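Local coordinates for uncharacterized protein AsqI (Emericella nidulans, PDB 5YY3) that catalyses the zinc-dependent ring contraction of 4'-methoxycyclopenin to 4'-methoxyviridicatin in aspoquinolone biosynthesis, at residues N241-F246 against E293-I298; S268-I273 against W394-H399; T281-I286 against F363-Y368. One frame throughout, in Å; residues are numbered along the deposited sequence.

How the interactions relate
All three contacts lie in the hemocyanin-like, metal-binding domain, and each starts in the long loop that joins helix 210-231 to helix 288-304. Interaction 1 closes first, where residues 241-246 meet helix 288-304 just beyond the loop's end. Interaction 2 takes residues 268-273 of the same loop to helix 391-410, so it crosses interaction 1. Interaction 3, from residues 281-286 to helix 355-367, also crosses interaction 1 but falls wholly within the span of interaction 2. Interactions 1 and 2 meet through the salt bridge between Asp245 and Arg395, and interactions 2 and 3 through Trp270, which packs on Phe363 and Met366.

Interaction 1: residues N241-F246 against E293-I298; sequences NQYDDF and EWRDNI
One face of the Tyr243 ring carries the guanidinium of Arg295, with NH1 over its centre, 3.8 Å above the plane. CZ of Arg295 sits 4.7 Å from the ring centroid and 10° off its normal, a cation-pi contact in which the two planes are inclined by 48°. In the guanidinium plane, Asp296 lies on the NE/NH2 side and a water at NH1. The arginine runs from the hydroxyl end back over the ring, against the direction of the tyrosine, and Arg295 CB comes within 3.4 Å of Tyr243 OH; that hydroxyl is hydrogen-bonded to His399. A bend at chi3 (71°) turns the arginine's end over the ring. Arg295 NH1 gives a weak hydrogen bond to Asn241 O (3.2 Å) and one to the water (3.1 Å from Arg295 NH1), which also accepts from Tyr243 N. Arg295 NE and NH2 both grip Asp296 OD1, at 3.2 and 3.1 Å, from the same face of the carboxylate. Asp296 also forms a salt bridge to Arg303 of the second subunit. The buried cation-pi pair joins a type I beta turn, Gln242 to Asp245, to helix 288-304 beside a subunit interface of the hemocyanin-like domain.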
loop_
_atom_site.group_PDB
_atom_site.type_symbol
_atom_site.label_atom_id
_atom_site.label_comp_id
_atom_site.label_asym_id
_atom_site.label_seq_id
_atom_site.Cartn_x
_atom_site.Cartn_y
_atom_site.Cartn_z
ATOM N N ASN A 241 -19.844 13.376 14.423
ATOM C CA ASN A 241 -21.269 13.707 14.491
ATOM C C ASN A 241 -22.042 12.745 15.393
ATOM O O ASN A 241 -23.016 13.136 16.040
ATOM C CB ASN A 241 -21.887 13.724 13.092
ATOM C CG ASN A 241 -21.514 14.976 12.297
ATOM O OD1 ASN A 241 -21.264 16.035 12.869
ATOM N ND2 ASN A 241 -21.459 14.850 10.973
ATOM N N GLN A 242 -21.597 11.487 15.415
ATOM C CA GLN A 242 -22.139 10.458 16.283
ATOM C C GLN A 242 -21.195 10.276 17.487
ATOM O O GLN A 242 -20.039 9.890 17.332
ATOM C CB GLN A 242 -22.331 9.142 15.495
ATOM C CG GLN A 242 -23.157 9.302 14.189
ATOM C CD GLN A 242 -23.367 7.983 13.404
ATOM O OE1 GLN A 242 -22.824 6.923 13.758
ATOM N NE2 GLN A 242 -24.142 8.060 12.311
ATOM N N TYR A 243 -21.677 10.571 18.687
ATOM C CA TYR A 243 -20.788 10.648 19.854
ATOM C C TYR A 243 -20.426 9.271 20.438
ATOM O O TYR A 243 -19.572 9.170 21.320
ATOM C CB TYR A 243 -21.415 11.527 20.956
ATOM C CG TYR A 243 -21.612 12.978 20.581
ATOM C CD1 TYR A 243 -21.108 13.488 19.383
ATOM C CD2 TYR A 243 -22.324 13.847 21.426
ATOM C CE1 TYR A 243 -21.301 14.823 19.033
ATOM C CE2 TYR A 243 -22.522 15.185 21.085
ATOM C CZ TYR A 243 -22.001 15.663 19.890
ATOM O OH TYR A 243 -22.179 16.981 19.539
ATOM N N ASP A 244 -21.074 8.218 19.950
ATOM C CA ASP A 244 -20.720 6.858 20.331
ATOM C C ASP A 244 -19.772 6.240 19.312
ATOM O O ASP A 244 -19.747 5.027 19.117
ATOM C CB ASP A 244 -21.976 5.999 20.468
ATOM C CG ASP A 244 -22.799 5.978 19.190
ATOM O OD1 ASP A 244 -22.595 6.882 18.341
ATOM O OD2 ASP A 244 -23.658 5.076 19.039
ATOM N N ASP A 245 -18.989 7.082 18.656
ATOM C CA ASP A 245 -18.140 6.606 17.577
ATOM C C ASP A 245 -16.809 6.071 18.104
ATOM O O ASP A 245 -16.418 6.310 19.257
ATOM C CB ASP A 245 -17.892 7.720 16.561
ATOM C CG ASP A 245 -17.555 7.194 15.179
ATOM O OD1 ASP A 245 -17.375 5.959 15.044
ATOM O OD2 ASP A 245 -17.459 8.020 14.235
ATOM N N PHE A 246 -16.123 5.335 17.238
ATOM C CA PHE A 246 -14.810 4.835 17.553
ATOM C C PHE A 246 -13.750 5.703 16.899
ATOM O O PHE A 246 -13.973 6.274 15.845
ATOM C CB PHE A 246 -14.665 3.390 17.086
ATOM C CG PHE A 246 -15.523 2.408 17.842
ATOM C CD1 PHE A 246 -15.085 1.863 19.042
ATOM C CD2 PHE A 246 -16.735 1.985 17.327
ATOM C CE1 PHE A 246 -15.863 0.939 19.741
ATOM C CE2 PHE A 246 -17.516 1.051 18.011
ATOM C CZ PHE A 246 -17.078 0.531 19.220
ATOM N N GLU A 293 -27.822 15.573 23.909
ATOM C CA GLU A 293 -29.018 16.395 24.104
ATOM C C GLU A 293 -28.792 17.868 23.693
ATOM O O GLU A 293 -29.572 18.424 22.916
ATOM C CB GLU A 293 -29.476 16.307 25.552
ATOM C CG GLU A 293 -30.477 17.373 25.918
ATOM C CD GLU A 293 -31.109 17.141 27.274
ATOM O OE1 GLU A 293 -30.400 16.664 28.191
ATOM O OE2 GLU A 293 -32.319 17.440 27.409
ATOM N N TRP A 294 -27.717 18.475 24.197
ATOM C CA TRP A 294 -27.274 19.803 23.755
ATOM C C TRP A 294 -27.179 19.907 22.225
ATOM O O TRP A 294 -27.732 20.830 21.622
ATOM C CB TRP A 294 -25.911 20.143 24.381
ATOM C CG TRP A 294 -25.960 20.387 25.873
ATOM C CD1 TRP A 294 -27.061 20.722 26.608
ATOM C CD2 TRP A 294 -24.862 20.321 26.799
ATOM N NE1 TRP A 294 -26.720 20.871 27.932
ATOM C CE2 TRP A 294 -25.380 20.631 28.080
ATOM C CE3 TRP A 294 -23.496 20.035 26.673
ATOM C CZ2 TRP A 294 -24.576 20.662 29.229
ATOM C CZ3 TRP A 294 -22.692 20.068 27.816
ATOM C CH2 TRP A 294 -23.237 20.378 29.078
ATOM N N ARG A 295 -26.481 18.950 21.614
ATOM C CA ARG A 295 -26.351 18.861 20.159
ATOM C C ARG A 295 -27.718 18.831 19.482
ATOM O O ARG A 295 -27.952 19.553 18.514
ATOM C CB ARG A 295 -25.557 17.607 19.760
ATOM C CG ARG A 295 -25.561 17.303 18.257
ATOM C CD ARG A 295 -25.203 15.845 17.992
ATOM N NE ARG A 295 -26.292 14.971 18.407
ATOM C CZ ARG A 295 -26.180 13.663 18.630
ATOM N NH1 ARG A 295 -25.004 13.065 18.493
ATOM N NH2 ARG A 295 -27.247 12.950 19.007
ATOM N N ASP A 296 -28.600 17.968 19.985
ATOM C CA ASP A 296 -29.937 17.805 19.412
ATOM C C ASP A 296 -30.712 19.109 19.487
ATOM O O ASP A 296 -31.497 19.433 18.594
ATOM C CB ASP A 296 -30.728 16.722 20.145
ATOM C CG ASP A 296 -30.199 15.343 19.900
ATOM O OD1 ASP A 296 -29.400 15.179 18.946
ATOM O OD2 ASP A 296 -30.600 14.417 20.652
ATOM N N ASN A 297 -30.500 19.845 20.573
ATOM C CA ASN A 297 -31.252 21.066 20.797
ATOM C C ASN A 297 -30.733 22.185 19.898
ATOM O O ASN A 297 -31.520 22.952 19.338
ATOM C CB ASN A 297 -31.195 21.467 22.275
ATOM C CG ASN A 297 -32.016 20.543 23.163
ATOM O OD1 ASN A 297 -32.886 19.820 22.685
ATOM N ND2 ASN A 297 -31.751 20.579 24.462
ATOM N N ILE A 298 -29.412 22.259 19.735
ATOM C CA ILE A 298 -28.815 23.218 18.804
ATOM C C ILE A 298 -29.220 22.873 17.370
ATOM O O ILE A 298 -29.467 23.771 16.555
ATOM C CB ILE A 298 -27.282 23.261 18.949
ATOM C CG1 ILE A 298 -26.922 23.678 20.372
ATOM C CG2 ILE A 298 -26.653 24.226 17.928
ATOM C CD1 ILE A 298 -25.452 23.730 20.644
HETATM O O HOH W 1 -24.593 10.108 19.119
#

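Interaction 2: residues S268-I273 against W394-H399; sequences STWYSI and WRWYKH
With chi1 of -175°, Trp396 places CG opposite its main-chain N, which throws the indole outward from the helix toward the loop, while chi1 of -78° at Trp270 sets CG opposite the carbonyl carbon and turns its six-membered ring toward the helix. This is aromatic core packing in the hemocyanin-like domain of a tyrosinase-family enzyme, joining the loop ahead of helix 288-304 to helix 391-410. The backbones remain far apart, with Trp270 CA 12.2 Å from Trp396 CA, and the long side chains, crossing at about a right angle, span the gap. Their six-membered rings have centroids 5.9 Å apart and planes at 42°, an oblique pairing. Within the helix, His399 lays its CD2 over one face of the Trp396 indole, 3.7 Å above the plane. The indole NE1 of Trp396 is hydrogen-bonded to ND1 of His356. Met366 and Lys362 of helix 355-367 also pack on Trp270. The side chains of Trp396 and the zinc ligand His218 are about 7 Å apart, which puts the Trp396 end of the pair close to the metal site. At the join, Trp396 CZ3 approaches the edge of the Trp270 indole near its plane, 3.8 Å from CH2 and 3.9 Å from CZ2.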
loop_
_atom_site.group_PDB
_atom_site.type_symbol
_atom_site.label_atom_id
_atom_site.label_comp_id
_atom_site.label_asym_id
_atom_site.label_seq_id
_atom_site.Cartn_x
_atom_site.Cartn_y
_atom_site.Cartn_z
ATOM N N SER A 268 -10.445 3.583 20.675
ATOM C CA SER A 268 -10.852 4.331 21.865
ATOM C C SER A 268 -12.193 5.007 21.618
ATOM O O SER A 268 -12.562 5.265 20.468
ATOM C CB SER A 268 -9.790 5.377 22.237
ATOM O OG SER A 268 -8.560 4.740 22.573
ATOM N N THR A 269 -12.936 5.280 22.685
ATOM C CA THR A 269 -14.209 5.999 22.581
ATOM C C THR A 269 -14.350 6.993 23.716
ATOM O O THR A 269 -13.568 6.967 24.666
ATOM C CB THR A 269 -15.429 5.068 22.657
ATOM O OG1 THR A 269 -15.538 4.542 23.992
ATOM C CG2 THR A 269 -15.328 3.937 21.656
ATOM N N TRP A 270 -15.346 7.866 23.629
ATOM C CA TRP A 270 -15.776 8.615 24.811
ATOM C C TRP A 270 -16.223 7.625 25.879
ATOM O O TRP A 270 -16.644 6.499 25.563
ATOM C CB TRP A 270 -16.920 9.572 24.493
ATOM C CG TRP A 270 -16.514 10.853 23.801
ATOM C CD1 TRP A 270 -15.277 11.188 23.337
ATOM C CD2 TRP A 270 -17.365 11.969 23.521
ATOM N NE1 TRP A 270 -15.305 12.448 22.783
ATOM C CE2 TRP A 270 -16.579 12.945 22.880
ATOM C CE3 TRP A 270 -18.723 12.231 23.743
ATOM C CZ2 TRP A 270 -17.103 14.179 22.468
ATOM C CZ3 TRP A 270 -19.242 13.447 23.328
ATOM C CH2 TRP A 270 -18.435 14.407 22.692
ATOM N N TYR A 271 -16.126 8.024 27.137
ATOM C CA TYR A 271 -16.784 7.261 28.182
ATOM C C TYR A 271 -18.235 7.654 28.165
ATOM O O TYR A 271 -18.553 8.854 28.104
ATOM C CB TYR A 271 -16.168 7.526 29.549
ATOM C CG TYR A 271 -14.833 6.860 29.723
ATOM C CD1 TYR A 271 -13.665 7.496 29.332
ATOM C CD2 TYR A 271 -14.740 5.575 30.267
ATOM C CE1 TYR A 271 -12.430 6.878 29.485
ATOM C CE2 TYR A 271 -13.512 4.941 30.417
ATOM C CZ TYR A 271 -12.362 5.595 30.031
ATOM O OH TYR A 271 -11.141 4.971 30.185
ATOM N N SER A 272 -19.108 6.649 28.189
ATOM C CA SER A 272 -20.551 6.853 28.304
ATOM C C SER A 272 -20.905 7.791 29.442
ATOM O O SER A 272 -21.633 8.768 29.247
ATOM C CB SER A 272 -21.276 5.524 28.513
ATOM O OG SER A 272 -21.517 4.892 27.274
ATOM N N ILE A 273 -20.400 7.487 30.635
ATOM C CA ILE A 273 -20.684 8.325 31.786
ATOM C C ILE A 273 -19.426 9.081 32.175
ATOM O O ILE A 273 -19.368 10.297 32.028
ATOM C CB ILE A 273 -21.252 7.497 32.973
ATOM C CG1 ILE A 273 -22.713 7.136 32.696
ATOM C CG2 ILE A 273 -21.254 8.322 34.255
ATOM C CD1 ILE A 273 -22.915 5.911 31.906
ATOM N N TRP A 394 -9.477 16.848 14.942
ATOM C CA TRP A 394 -9.861 17.238 13.594
ATOM C C TRP A 394 -11.229 16.674 13.325
ATOM O O TRP A 394 -12.020 17.284 12.607
ATOM C CB TRP A 394 -8.816 16.780 12.557
ATOM C CG TRP A 394 -7.599 17.635 12.678
ATOM C CD1 TRP A 394 -6.485 17.373 13.415
ATOM C CD2 TRP A 394 -7.418 18.949 12.127
ATOM N NE1 TRP A 394 -5.598 18.423 13.325
ATOM C CE2 TRP A 394 -6.150 19.403 12.537
ATOM C CE3 TRP A 394 -8.198 19.774 11.306
ATOM C CZ2 TRP A 394 -5.647 20.647 12.160
ATOM C CZ3 TRP A 394 -7.698 20.999 10.930
ATOM C CH2 TRP A 394 -6.427 21.425 11.351
ATOM N N ARG A 395 -11.545 15.543 13.951
ATOM C CA ARG A 395 -12.884 14.983 13.793
ATOM C C ARG A 395 -13.896 15.849 14.563
ATOM O O ARG A 395 -15.025 16.049 14.108
ATOM C CB ARG A 395 -12.928 13.515 14.244
ATOM C CG ARG A 395 -11.963 12.605 13.448
ATOM C CD ARG A 395 -12.313 11.106 13.599
ATOM N NE ARG A 395 -13.750 10.963 13.458
ATOM C CZ ARG A 395 -14.440 9.885 13.795
ATOM N NH1 ARG A 395 -13.810 8.810 14.275
ATOM N NH2 ARG A 395 -15.766 9.891 13.645
ATOM N N TRP A 396 -13.483 16.395 15.705
ATOM C CA TRP A 396 -14.338 17.344 16.406
ATOM C C TRP A 396 -14.460 18.669 15.626
ATOM O O TRP A 396 -15.570 19.193 15.468
ATOM C CB TRP A 396 -13.824 17.600 17.831
ATOM C CG TRP A 396 -14.748 18.496 18.632
ATOM C CD1 TRP A 396 -14.543 19.806 18.941
ATOM C CD2 TRP A 396 -16.018 18.141 19.205
ATOM N NE1 TRP A 396 -15.603 20.292 19.672
ATOM C CE2 TRP A 396 -16.526 19.286 19.849
ATOM C CE3 TRP A 396 -16.786 16.971 19.223
ATOM C CZ2 TRP A 396 -17.753 19.302 20.515
ATOM C CZ3 TRP A 396 -18.002 16.980 19.887
ATOM C CH2 TRP A 396 -18.474 18.139 20.528
ATOM N N TYR A 397 -13.342 19.212 15.137
ATOM C CA TYR A 397 -13.403 20.451 14.341
ATOM C C TYR A 397 -14.346 20.290 13.145
ATOM O O TYR A 397 -15.088 21.212 12.812
ATOM C CB TYR A 397 -12.025 20.876 13.835
ATOM C CG TYR A 397 -10.953 21.115 14.890
ATOM C CD1 TYR A 397 -11.278 21.453 16.204
ATOM C CD2 TYR A 397 -9.607 20.992 14.560
ATOM C CE1 TYR A 397 -10.272 21.673 17.162
ATOM C CE2 TYR A 397 -8.603 21.205 15.503
ATOM C CZ TYR A 397 -8.941 21.546 16.801
ATOM O OH TYR A 397 -7.936 21.751 17.724
ATOM N N LYS A 398 -14.348 19.124 12.502
ATOM C CA LYS A 398 -15.259 18.967 11.367
ATOM C C LYS A 398 -16.709 18.865 11.853
ATOM O O LYS A 398 -17.628 19.255 11.132
ATOM C CB LYS A 398 -14.906 17.757 10.493
ATOM C CG LYS A 398 -15.781 17.702 9.230
ATOM C CD LYS A 398 -15.216 16.800 8.150
ATOM C CE LYS A 398 -16.245 16.546 7.046
ATOM N NZ LYS A 398 -15.758 15.540 6.031
ATOM N N HIS A 399 -16.916 18.377 13.079
ATOM C CA HIS A 399 -18.252 18.416 13.685
ATOM C C HIS A 399 -18.701 19.849 13.913
ATOM O O HIS A 399 -19.818 20.199 13.558
ATOM C CB HIS A 399 -18.295 17.658 15.011
ATOM C CG HIS A 399 -19.617 17.750 15.715
ATOM N ND1 HIS A 399 -20.807 17.377 15.125
ATOM C CD2 HIS A 399 -19.931 18.158 16.968
ATOM C CE1 HIS A 399 -21.797 17.555 15.978
ATOM N NE2 HIS A 399 -21.293 18.026 17.105
#

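Interaction 3: residues T281-I286 against F363-Y368; sequences TLNVTI and FAEMAY
Leu282 opens the contact with Tyr368, its CD1 reaching CE2 of the phenol at 3.7 Å and CZ at 4.1 Å. The two side chains cross at about a right angle, and the methyl approaches the ring obliquely. Tyr368 is the first residue to leave helical geometry after helix 355-367, and its hydroxyl is hydrogen-bonded to the backbone N of Leu380. Next along the loop comes Asn283, whose backbone makes the closest approach to the helix, its CA 7.5 Å from that of Glu365. Its CG lies opposite the main-chain N, a torsion that carries the amide toward the helix. Here the loop preceding helix 288-304 is fastened to the last turn of helix 355-367 within the hemocyanin-like domain, at a place away from the zinc ligands. The bond is a short one, Asn283 ND2 to Glu365 OE2 at 2.6 Å, with an N-H...O angle of 133°. The acceptor lies in the amide plane; the donor comes from above the carboxylate, 48° out of its plane, and the two flat groups stand 85° apart. Asn283 ND2 also sits 3.4 Å from Glu365 CG, against the stem of the extended glutamate. The other carboxylate oxygen, OE1, forms a salt bridge with Lys362, one turn earlier in the helix. Lys362 NZ in turn is hydrogen-bonded to the carbonyl of Ile286, the residue that ends this piece of loop.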
loop_
_atom_site.group_PDB
_atom_site.type_symbol
_atom_site.label_atom_id
_atom_site.label_comp_id
_atom_site.label_asym_id
_atom_site.label_seq_id
_atom_site.Cartn_x
_atom_site.Cartn_y
_atom_site.Cartn_z
ATOM N N THR A 281 -11.743 15.652 40.849
ATOM C CA THR A 281 -11.062 16.943 40.953
ATOM C C THR A 281 -10.544 17.470 39.608
ATOM O O THR A 281 -10.203 18.646 39.495
ATOM C CB THR A 281 -9.869 16.872 41.935
ATOM O OG1 THR A 281 -8.892 15.931 41.465
ATOM C CG2 THR A 281 -10.341 16.472 43.326
ATOM N N LEU A 282 -10.478 16.608 38.598
ATOM C CA LEU A 282 -10.048 17.037 37.271
ATOM C C LEU A 282 -11.205 17.209 36.304
ATOM O O LEU A 282 -11.092 17.916 35.304
ATOM C CB LEU A 282 -9.070 16.035 36.684
ATOM C CG LEU A 282 -7.612 16.114 37.100
ATOM C CD1 LEU A 282 -6.857 15.030 36.368
ATOM C CD2 LEU A 282 -7.051 17.481 36.777
ATOM N N ASN A 283 -12.326 16.578 36.613
ATOM C CA ASN A 283 -13.289 16.239 35.582
ATOM C C ASN A 283 -14.693 16.069 36.120
ATOM O O ASN A 283 -14.972 15.095 36.821
ATOM C CB ASN A 283 -12.843 14.936 34.905
ATOM C CG ASN A 283 -13.624 14.623 33.653
ATOM O OD1 ASN A 283 -13.915 15.511 32.850
ATOM N ND2 ASN A 283 -13.992 13.353 33.489
ATOM N N VAL A 284 -15.585 16.995 35.794
ATOM C CA VAL A 284 -16.983 16.856 36.205
ATOM C C VAL A 284 -17.627 15.802 35.319
ATOM O O VAL A 284 -17.344 15.741 34.130
ATOM C CB VAL A 284 -17.760 18.203 36.116
ATOM C CG1 VAL A 284 -19.274 17.976 36.251
ATOM C CG2 VAL A 284 -17.267 19.164 37.181
ATOM N N THR A 285 -18.455 14.943 35.902
ATOM C CA THR A 285 -19.117 13.902 35.129
ATOM C C THR A 285 -20.088 14.552 34.140
ATOM O O THR A 285 -21.054 15.196 34.546
ATOM C CB THR A 285 -19.870 12.891 36.046
ATOM O OG1 THR A 285 -18.924 12.129 36.812
ATOM C CG2 THR A 285 -20.733 11.928 35.223
ATOM N N ILE A 286 -19.803 14.412 32.847
ATOM C CA ILE A 286 -20.726 14.828 31.793
ATOM C C ILE A 286 -20.979 13.638 30.880
ATOM O O ILE A 286 -20.197 13.371 29.977
ATOM C CB ILE A 286 -20.191 16.003 30.942
ATOM C CG1 ILE A 286 -19.606 17.106 31.825
ATOM C CG2 ILE A 286 -21.309 16.571 30.059
ATOM C CD1 ILE A 286 -20.648 18.021 32.407
ATOM N N PHE A 363 -12.649 14.145 25.127
ATOM C CA PHE A 363 -11.455 13.559 24.519
ATOM C C PHE A 363 -10.307 13.523 25.530
ATOM O O PHE A 363 -9.527 12.582 25.553
ATOM C CB PHE A 363 -11.032 14.319 23.255
ATOM C CG PHE A 363 -12.005 14.189 22.113
ATOM C CD1 PHE A 363 -12.071 13.021 21.368
ATOM C CD2 PHE A 363 -12.845 15.246 21.778
ATOM C CE1 PHE A 363 -12.970 12.909 20.304
ATOM C CE2 PHE A 363 -13.746 15.140 20.734
ATOM C CZ PHE A 363 -13.813 13.967 19.999
ATOM N N ALA A 364 -10.201 14.549 26.365
ATOM C CA ALA A 364 -9.216 14.534 27.442
ATOM C C ALA A 364 -9.513 13.379 28.392
ATOM O O ALA A 364 -8.618 12.659 28.818
ATOM C CB ALA A 364 -9.217 15.862 28.192
ATOM N N GLU A 365 -10.790 13.200 28.696
ATOM C CA GLU A 365 -11.220 12.179 29.642
ATOM C C GLU A 365 -10.974 10.784 29.066
ATOM O O GLU A 365 -10.502 9.882 29.762
ATOM C CB GLU A 365 -12.702 12.384 29.990
ATOM C CG GLU A 365 -13.302 11.285 30.820
ATOM C CD GLU A 365 -14.806 11.418 30.966
ATOM O OE1 GLU A 365 -15.521 11.464 29.936
ATOM O OE2 GLU A 365 -15.268 11.488 32.121
ATOM N N MET A 366 -11.279 10.620 27.783
ATOM C CA MET A 366 -10.982 9.369 27.068
ATOM C C MET A 366 -9.497 8.998 27.102
ATOM O O MET A 366 -9.142 7.828 27.212
ATOM C CB MET A 366 -11.445 9.478 25.611
ATOM C CG MET A 366 -10.863 8.407 24.693
ATOM S SD MET A 366 -10.711 9.002 22.999
ATOM C CE MET A 366 -12.401 9.422 22.671
ATOM N N ALA A 367 -8.637 10.005 27.001
ATOM C CA ALA A 367 -7.198 9.793 26.894
ATOM C C ALA A 367 -6.525 9.661 28.255
ATOM O O ALA A 367 -5.421 9.135 28.345
ATOM C CB ALA A 367 -6.553 10.935 26.100
ATOM N N TYR A 368 -7.184 10.144 29.308
ATOM C CA TYR A 368 -6.635 10.044 30.662
ATOM C C TYR A 368 -6.490 8.600 31.126
ATOM O O TYR A 368 -7.456 7.830 31.118
ATOM C CB TYR A 368 -7.508 10.795 31.661
ATOM C CG TYR A 368 -6.837 10.944 33.001
ATOM C CD1 TYR A 368 -6.960 9.966 33.984
ATOM C CD2 TYR A 368 -6.070 12.065 33.284
ATOM C CE1 TYR A 368 -6.335 10.106 35.215
ATOM C CE2 TYR A 368 -5.449 12.219 34.501
ATOM C CZ TYR A 368 -5.579 11.237 35.466
ATOM O OH TYR A 368 -4.944 11.410 36.677
#